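PDB 2WAW: MOBA relate protein, which is of unknown function but probably acts as a MobA-like nucleotidyltransferase, using a nucleoside triphosphate as donor. Local coordinates for residues A[9-14]-A[50-55]; A[131-136]-A[175-180]; A[26-31]-A[189-194]. All blocks are in the same frame, centred on the assembly; numbering follows the deposited sequence.

Interaction 1: A[9-14]-A[50-55]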
# COMPACT_ATOMS: atom_id res chain seq x y z
N VAL A 9 1.20 1.23 -5.95
CA VAL A 9 0.52 -0.05 -5.85
C VAL A 9 -0.10 -0.12 -4.45
O VAL A 9 0.62 -0.13 -3.45
CB VAL A 9 1.50 -1.25 -6.03
CG1 VAL A 9 0.75 -2.62 -5.88
CG2 VAL A 9 2.24 -1.18 -7.40
N VAL A 10 -1.42 -0.13 -4.39
CA VAL A 10 -2.14 -0.26 -3.14
C VAL A 10 -2.58 -1.72 -3.02
O VAL A 10 -3.42 -2.20 -3.82
CB VAL A 10 -3.36 0.66 -3.11
CG1 VAL A 10 -4.18 0.44 -1.83
CG2 VAL A 10 -2.94 2.12 -3.17
N LEU A 11 -2.01 -2.41 -2.04
CA LEU A 11 -2.33 -3.84 -1.81
C LEU A 11 -3.57 -3.92 -0.93
O LEU A 11 -3.53 -3.52 0.24
CB LEU A 11 -1.14 -4.57 -1.18
CG LEU A 11 0.14 -4.49 -2.02
CD1 LEU A 11 1.32 -5.00 -1.18
CD2 LEU A 11 0.03 -5.34 -3.29
N ALA A 12 -4.67 -4.38 -1.52
CA ALA A 12 -5.97 -4.37 -0.84
C ALA A 12 -6.73 -5.68 -0.99
O ALA A 12 -7.96 -5.70 -0.97
CB ALA A 12 -6.82 -3.18 -1.32
N ALA A 13 -5.96 -6.76 -1.12
CA ALA A 13 -6.50 -8.11 -1.29
C ALA A 13 -6.37 -8.90 0.02
O ALA A 13 -5.27 -9.03 0.59
CB ALA A 13 -5.77 -8.83 -2.43
N GLY A 14 -7.49 -9.41 0.51
CA GLY A 14 -7.49 -10.26 1.71
C GLY A 14 -7.17 -9.59 3.03
O GLY A 14 -7.51 -8.41 3.23
N ILE A 50 -2.24 1.26 -9.28
CA ILE A 50 -2.78 -0.09 -9.29
C ILE A 50 -3.35 -0.45 -7.92
O ILE A 50 -2.77 -0.15 -6.94
CB ILE A 50 -1.68 -1.11 -9.58
CG1 ILE A 50 -1.11 -0.93 -10.99
CG2 ILE A 50 -2.16 -2.53 -9.35
CD1 ILE A 50 0.09 -1.71 -11.22
N VAL A 51 -4.52 -1.03 -7.92
CA VAL A 51 -5.11 -1.52 -6.67
C VAL A 51 -5.40 -3.00 -6.83
O VAL A 51 -6.01 -3.42 -7.83
CB VAL A 51 -6.43 -0.79 -6.34
CG1 VAL A 51 -6.93 -1.17 -4.91
CG2 VAL A 51 -6.26 0.71 -6.51
N THR A 52 -4.96 -3.80 -5.85
CA THR A 52 -5.27 -5.24 -5.89
C THR A 52 -6.44 -5.54 -4.98
O THR A 52 -6.59 -4.93 -3.91
CB THR A 52 -4.07 -6.13 -5.49
OG1 THR A 52 -3.78 -5.91 -4.10
CG2 THR A 52 -2.80 -5.80 -6.31
N LEU A 53 -7.27 -6.47 -5.42
CA LEU A 53 -8.43 -6.88 -4.66
C LEU A 53 -8.53 -8.39 -4.71
O LEU A 53 -8.11 -9.01 -5.69
CB LEU A 53 -9.70 -6.26 -5.25
CG LEU A 53 -9.80 -4.73 -5.26
CD1 LEU A 53 -11.05 -4.30 -6.00
CD2 LEU A 53 -9.84 -4.25 -3.86
N GLY A 54 -9.10 -8.97 -3.66
CA GLY A 54 -9.22 -10.42 -3.58
C GLY A 54 -10.66 -10.90 -3.66
O GLY A 54 -11.44 -10.42 -4.49
N GLY A 55 -11.01 -11.82 -2.76
CA GLY A 55 -12.34 -12.44 -2.75
C GLY A 55 -13.53 -11.49 -2.63
O GLY A 55 -14.61 -11.80 -3.14
O HOH W 1 -10.27 -6.82 -1.86
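With chi1 at 67°, T52 places OG1 between its own backbone N and carbonyl carbon, and from there the hydroxyl reaches across to the amide of A12; V51, its CG1 anti to the backbone N (chi1 -171°), brings that methyl beside the CB of A12 on the other face of the sheet. The T52 hydroxyl accepts the A12 N-H, with A12 N 3.1 Å from T52 OG1, beside a weak, bent bond from the same N-H to T52 O. OG1 is also hydrogen-bonded to S84 OG, which links T52 to the start of helix 84-90.

Earlier in the strands the pairing is regular: V10 N bonds I50 O at 2.9 Å and T52 N bonds V10 O at 3.0 Å, both nearly straight. The L11 and T52 side chains run alongside each other on the face away from V10 and V51, with CD2 of L11 4.2 Å from CG2 of T52. On the face with V10 and V51, CD2 of L53 meets CB of A12 at 4.1 Å, and L34 and L38 of helix 33-42 cover this side. One water bridges the two segments, donating to A12 O and accepting from G54 N. Neighbouring parallel strands with helices packed on both faces, the first leading into a glycine-containing loop, are characteristic of the Rossmann-like GT-A fold of MobA-type nucleotidyltransferases.

Interaction 2: A[131-136]-A[175-180]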
# COMPACT_ATOMS: atom_id res chain seq x y z
N TYR A 131 9.64 6.30 10.66
CA TYR A 131 8.82 7.13 11.52
C TYR A 131 9.46 7.22 12.90
O TYR A 131 10.49 6.58 13.18
CB TYR A 131 7.44 6.49 11.61
CG TYR A 131 6.72 6.42 10.28
CD1 TYR A 131 5.94 7.50 9.85
CD2 TYR A 131 6.80 5.30 9.48
CE1 TYR A 131 5.26 7.47 8.66
CE2 TYR A 131 6.12 5.25 8.26
CZ TYR A 131 5.35 6.35 7.86
OH TYR A 131 4.65 6.35 6.68
N ALA A 132 8.87 8.04 13.77
CA ALA A 132 9.39 8.24 15.12
C ALA A 132 9.45 6.94 15.94
O ALA A 132 10.32 6.80 16.81
CB ALA A 132 8.54 9.28 15.82
N ASN A 133 8.55 6.00 15.66
CA ASN A 133 8.44 4.74 16.41
C ASN A 133 8.66 3.49 15.57
O ASN A 133 8.19 2.40 15.92
CB ASN A 133 7.09 4.66 17.14
CG ASN A 133 5.90 4.68 16.19
OD1 ASN A 133 5.99 5.17 15.06
ND2 ASN A 133 4.78 4.14 16.65
N GLY A 134 9.37 3.65 14.45
CA GLY A 134 9.78 2.52 13.63
C GLY A 134 9.63 2.72 12.13
O GLY A 134 9.12 3.74 11.68
N ILE A 135 10.10 1.73 11.38
CA ILE A 135 10.00 1.67 9.91
C ILE A 135 8.60 1.25 9.50
O ILE A 135 7.98 0.42 10.18
CB ILE A 135 11.02 0.61 9.37
CG1 ILE A 135 12.47 1.06 9.63
CG2 ILE A 135 10.77 0.25 7.90
CD1 ILE A 135 12.84 2.38 9.01
N GLY A 136 8.10 1.78 8.39
CA GLY A 136 6.82 1.32 7.89
C GLY A 136 6.53 1.80 6.49
O GLY A 136 7.33 2.53 5.88
N ASP A 175 8.30 12.78 10.02
CA ASP A 175 8.06 13.34 11.36
C ASP A 175 6.63 13.01 11.78
O ASP A 175 5.76 13.90 11.86
CB ASP A 175 8.31 14.85 11.35
CG ASP A 175 8.38 15.46 12.75
OD1 ASP A 175 8.51 14.71 13.75
OD2 ASP A 175 8.31 16.70 12.85
N ALA A 176 6.40 11.72 12.04
CA ALA A 176 5.11 11.18 12.44
C ALA A 176 5.36 9.79 13.02
O ALA A 176 6.47 9.26 12.90
CB ALA A 176 4.18 11.09 11.22
N ASP A 177 4.33 9.19 13.63
CA ASP A 177 4.35 7.77 13.99
C ASP A 177 3.92 6.90 12.80
O ASP A 177 3.26 7.38 11.89
CB ASP A 177 3.44 7.48 15.18
CG ASP A 177 3.99 8.04 16.49
OD1 ASP A 177 5.20 8.35 16.55
OD2 ASP A 177 3.21 8.14 17.46
N VAL A 178 4.28 5.61 12.85
CA VAL A 178 3.84 4.64 11.83
C VAL A 178 2.32 4.74 11.67
O VAL A 178 1.59 4.80 12.68
CB VAL A 178 4.25 3.18 12.22
CG1 VAL A 178 3.70 2.13 11.24
CG2 VAL A 178 5.77 3.05 12.31
N PRO A 179 1.82 4.79 10.42
CA PRO A 179 0.37 4.89 10.19
C PRO A 179 -0.33 3.67 10.76
O PRO A 179 0.23 2.57 10.74
CB PRO A 179 0.25 4.86 8.66
CG PRO A 179 1.54 4.24 8.18
CD PRO A 179 2.57 4.75 9.15
N LEU A 180 -1.53 3.87 11.29
CA LEU A 180 -2.33 2.76 11.77
C LEU A 180 -2.77 1.92 10.59
O LEU A 180 -2.99 2.46 9.50
CB LEU A 180 -3.56 3.26 12.52
CG LEU A 180 -3.34 4.06 13.81
CD1 LEU A 180 -4.70 4.37 14.44
CD2 LEU A 180 -2.46 3.30 14.79
O HOH W 2 2.20 3.96 15.21
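Residues Y131 to G134 form a type I beta turn, which the irregular segment 175-180 passes closely enough to put the CA atoms of Y131 and D177 5.1 Å apart. One backbone bond joins the two: A132 N gives its hydrogen to A176 O at 2.8 Å, almost straight at 174°.

N133 supplies the second link with its side chain. Its CG sits between the backbone N and the carbonyl carbon (chi1 61°), which turns the amide toward the loop, where OD1 receives V178 N at 2.8 Å on a lone pair in the amide plane. The other end of the same amide is used too, since ND2 donates to a water that in turn donates to V178 O. The V178 backbone is therefore held at both N and O by one asparagine, directly and through solvent. The D177 side chain crosses that of N133 at about a right angle, with the amide and carboxylate planes 39° apart, and its OD1 lies 3.5 Å from CB of A132.

The Y131 ring carries the apolar part. Over one face lie V178 CA, 3.9 Å from the ring centroid, and P179 CD, 3.8 Å from it, both as CH-pi contacts displaced toward the rim. A176 O lies at the ring edge, and CG2 of V178 meets CD2 of Y131 at 3.8 Å.

The tyrosine hydroxyl is hydrogen-bonded to H137 O, so the ring is tied at its far end to strand 134-142. The contact thereby fastens the loop between strand 169-173 and helix 185-197 to the hairpin turn joining strands 126-131 and 134-142, with P179 continuing onto Q106 and I109 and A132 packing on R173 of the edge strand.

Interaction 3: A[26-31]-A[189-194]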
# COMPACT_ATOMS: atom_id res chain seq x y z
N LEU A 26 -15.23 -1.02 5.42
CA LEU A 26 -15.56 -0.42 6.72
C LEU A 26 -15.73 1.10 6.62
O LEU A 26 -14.90 1.80 6.03
CB LEU A 26 -14.48 -0.74 7.72
CG LEU A 26 -14.31 -2.22 8.06
CD1 LEU A 26 -12.97 -2.43 8.77
CD2 LEU A 26 -15.49 -2.75 8.91
N PRO A 27 -16.82 1.63 7.20
CA PRO A 27 -17.05 3.06 7.18
C PRO A 27 -15.91 3.81 7.86
O PRO A 27 -15.45 3.41 8.93
CB PRO A 27 -18.34 3.22 8.00
CG PRO A 27 -19.04 1.93 7.83
CD PRO A 27 -17.93 0.91 7.85
N LEU A 28 -15.45 4.89 7.23
CA LEU A 28 -14.46 5.76 7.82
C LEU A 28 -14.89 7.17 7.44
O LEU A 28 -14.52 7.69 6.37
CB LEU A 28 -13.05 5.40 7.31
CG LEU A 28 -11.86 5.81 8.19
CD1 LEU A 28 -11.80 4.99 9.48
CD2 LEU A 28 -10.58 5.66 7.40
N GLY A 29 -15.73 7.74 8.29
CA GLY A 29 -16.31 9.06 8.04
C GLY A 29 -17.25 9.02 6.85
O GLY A 29 -18.15 8.17 6.79
N ASP A 30 -17.02 9.92 5.90
CA ASP A 30 -17.88 10.04 4.71
C ASP A 30 -17.50 9.04 3.62
O ASP A 30 -18.09 9.03 2.54
CB ASP A 30 -17.82 11.47 4.14
CG ASP A 30 -16.41 11.90 3.74
OD1 ASP A 30 -15.42 11.26 4.17
OD2 ASP A 30 -16.29 12.91 3.00
N THR A 31 -16.50 8.21 3.90
CA THR A 31 -16.01 7.27 2.90
C THR A 31 -15.81 5.88 3.53
O THR A 31 -16.31 5.62 4.62
CB THR A 31 -14.75 7.82 2.17
OG1 THR A 31 -14.44 6.97 1.06
CG2 THR A 31 -13.55 7.95 3.11
N GLU A 189 -11.52 0.19 15.28
CA GLU A 189 -12.09 1.18 16.18
C GLU A 189 -11.07 2.23 16.57
O GLU A 189 -11.42 3.40 16.71
CB GLU A 189 -12.73 0.54 17.40
CG GLU A 189 -13.90 -0.37 17.05
CD GLU A 189 -15.02 -0.29 18.06
OE1 GLU A 189 -14.80 0.26 19.16
OE2 GLU A 189 -16.13 -0.73 17.72
N ARG A 190 -9.80 1.81 16.72
CA ARG A 190 -8.71 2.74 17.05
C ARG A 190 -8.48 3.73 15.90
O ARG A 190 -8.27 4.93 16.12
CB ARG A 190 -7.40 2.00 17.33
CG ARG A 190 -7.35 1.19 18.61
CD ARG A 190 -5.93 0.64 18.82
NE ARG A 190 -5.94 -0.79 19.14
CZ ARG A 190 -5.38 -1.74 18.38
NH1 ARG A 190 -4.75 -1.43 17.27
NH2 ARG A 190 -5.45 -3.01 18.75
N LEU A 191 -8.50 3.22 14.68
CA LEU A 191 -8.34 4.08 13.53
C LEU A 191 -9.52 5.02 13.37
O LEU A 191 -9.36 6.15 13.10
CB LEU A 191 -8.10 3.27 12.24
CG LEU A 191 -8.01 4.04 10.95
CD1 LEU A 191 -6.79 4.89 10.98
CD2 LEU A 191 -7.99 3.05 9.79
N LEU A 192 -10.71 4.51 13.56
CA LEU A 192 -11.88 5.34 13.43
C LEU A 192 -11.87 6.47 14.49
O LEU A 192 -12.20 7.56 14.19
CB LEU A 192 -13.16 4.52 13.52
CG LEU A 192 -14.48 5.30 13.52
CD1 LEU A 192 -14.69 6.00 12.22
CD2 LEU A 192 -15.60 4.38 13.83
N ALA A 193 -11.49 6.14 15.69
CA ALA A 193 -11.37 7.15 16.75
C ALA A 193 -10.36 8.24 16.38
O ALA A 193 -10.55 9.41 16.76
CB ALA A 193 -10.97 6.49 18.07
N SER A 194 -9.29 7.89 15.67
CA SER A 194 -8.30 8.90 15.27
C SER A 194 -8.87 9.81 14.19
O SER A 194 -8.63 11.03 14.21
CB SER A 194 -6.98 8.26 14.82
OG SER A 194 -7.12 7.57 13.59
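L28 and L192 bring their CA atoms to 6.2 Å where the type II' beta turn from L28 to T31 passes the 189-194 part of helix 185-197. The turn is closed by two backbone bonds, L28 N to T31 O and T31 N to L28 O, and G29 takes its positive-phi position.

Across the gap the contact is purely apolar, and most of it falls to one methyl, CD1 of L28. Because CG of L28 is anti to its backbone N (chi1 -157°), the side chain extends to the helix and sets CD1 4.0 Å from CA of L192, 4.1 Å from CD1 of L192 and 4.2 Å from CG of L191. The methyl therefore touches the backbone and CD1 of L192 and CG of L191. The L28 and L192 side chains run in opposite senses and meet at their CD1 methyls.

This is packing of the small antiparallel hairpin of strands 27-28 and 31-32 onto the C-terminal helix 185-197, and it joins an early part of the MobA-like domain to the end of the chain. L33 of helix 33-42 touches both L28 and L191, giving the two leucines a common neighbour, and V195, further along helix 185-197, also packs on L28. A polar tie lies close by: P27 O is hydrogen-bonded to Y188 OH. Within the helix, S194 OG returns to L191 O at 2.7 Å, while L191 also packs on L180 and V182 of the preceding loop.

Interaction 1 joins two parallel strands of the central mixed sheet, and interaction 2 lies at the turn between two of its other strands; their centres are about 23 Å apart, on opposite sides of the chain's centre. Along the chain, interaction 1 closes before interaction 2 opens. Interaction 3, whose centre is about 19 Å from the centre of each of the others, closes a long loop that contains interaction 2 and crosses interaction 1 in sequence. Interactions 2 and 3 touch, CD1 of L180 lying 3.8 Å from CA of L191, so the loop after strand 169-173 continues directly into packing on helix 185-197. The C-terminal region thus packs against both an early hairpin and the turn between strands 126-131 and 134-142.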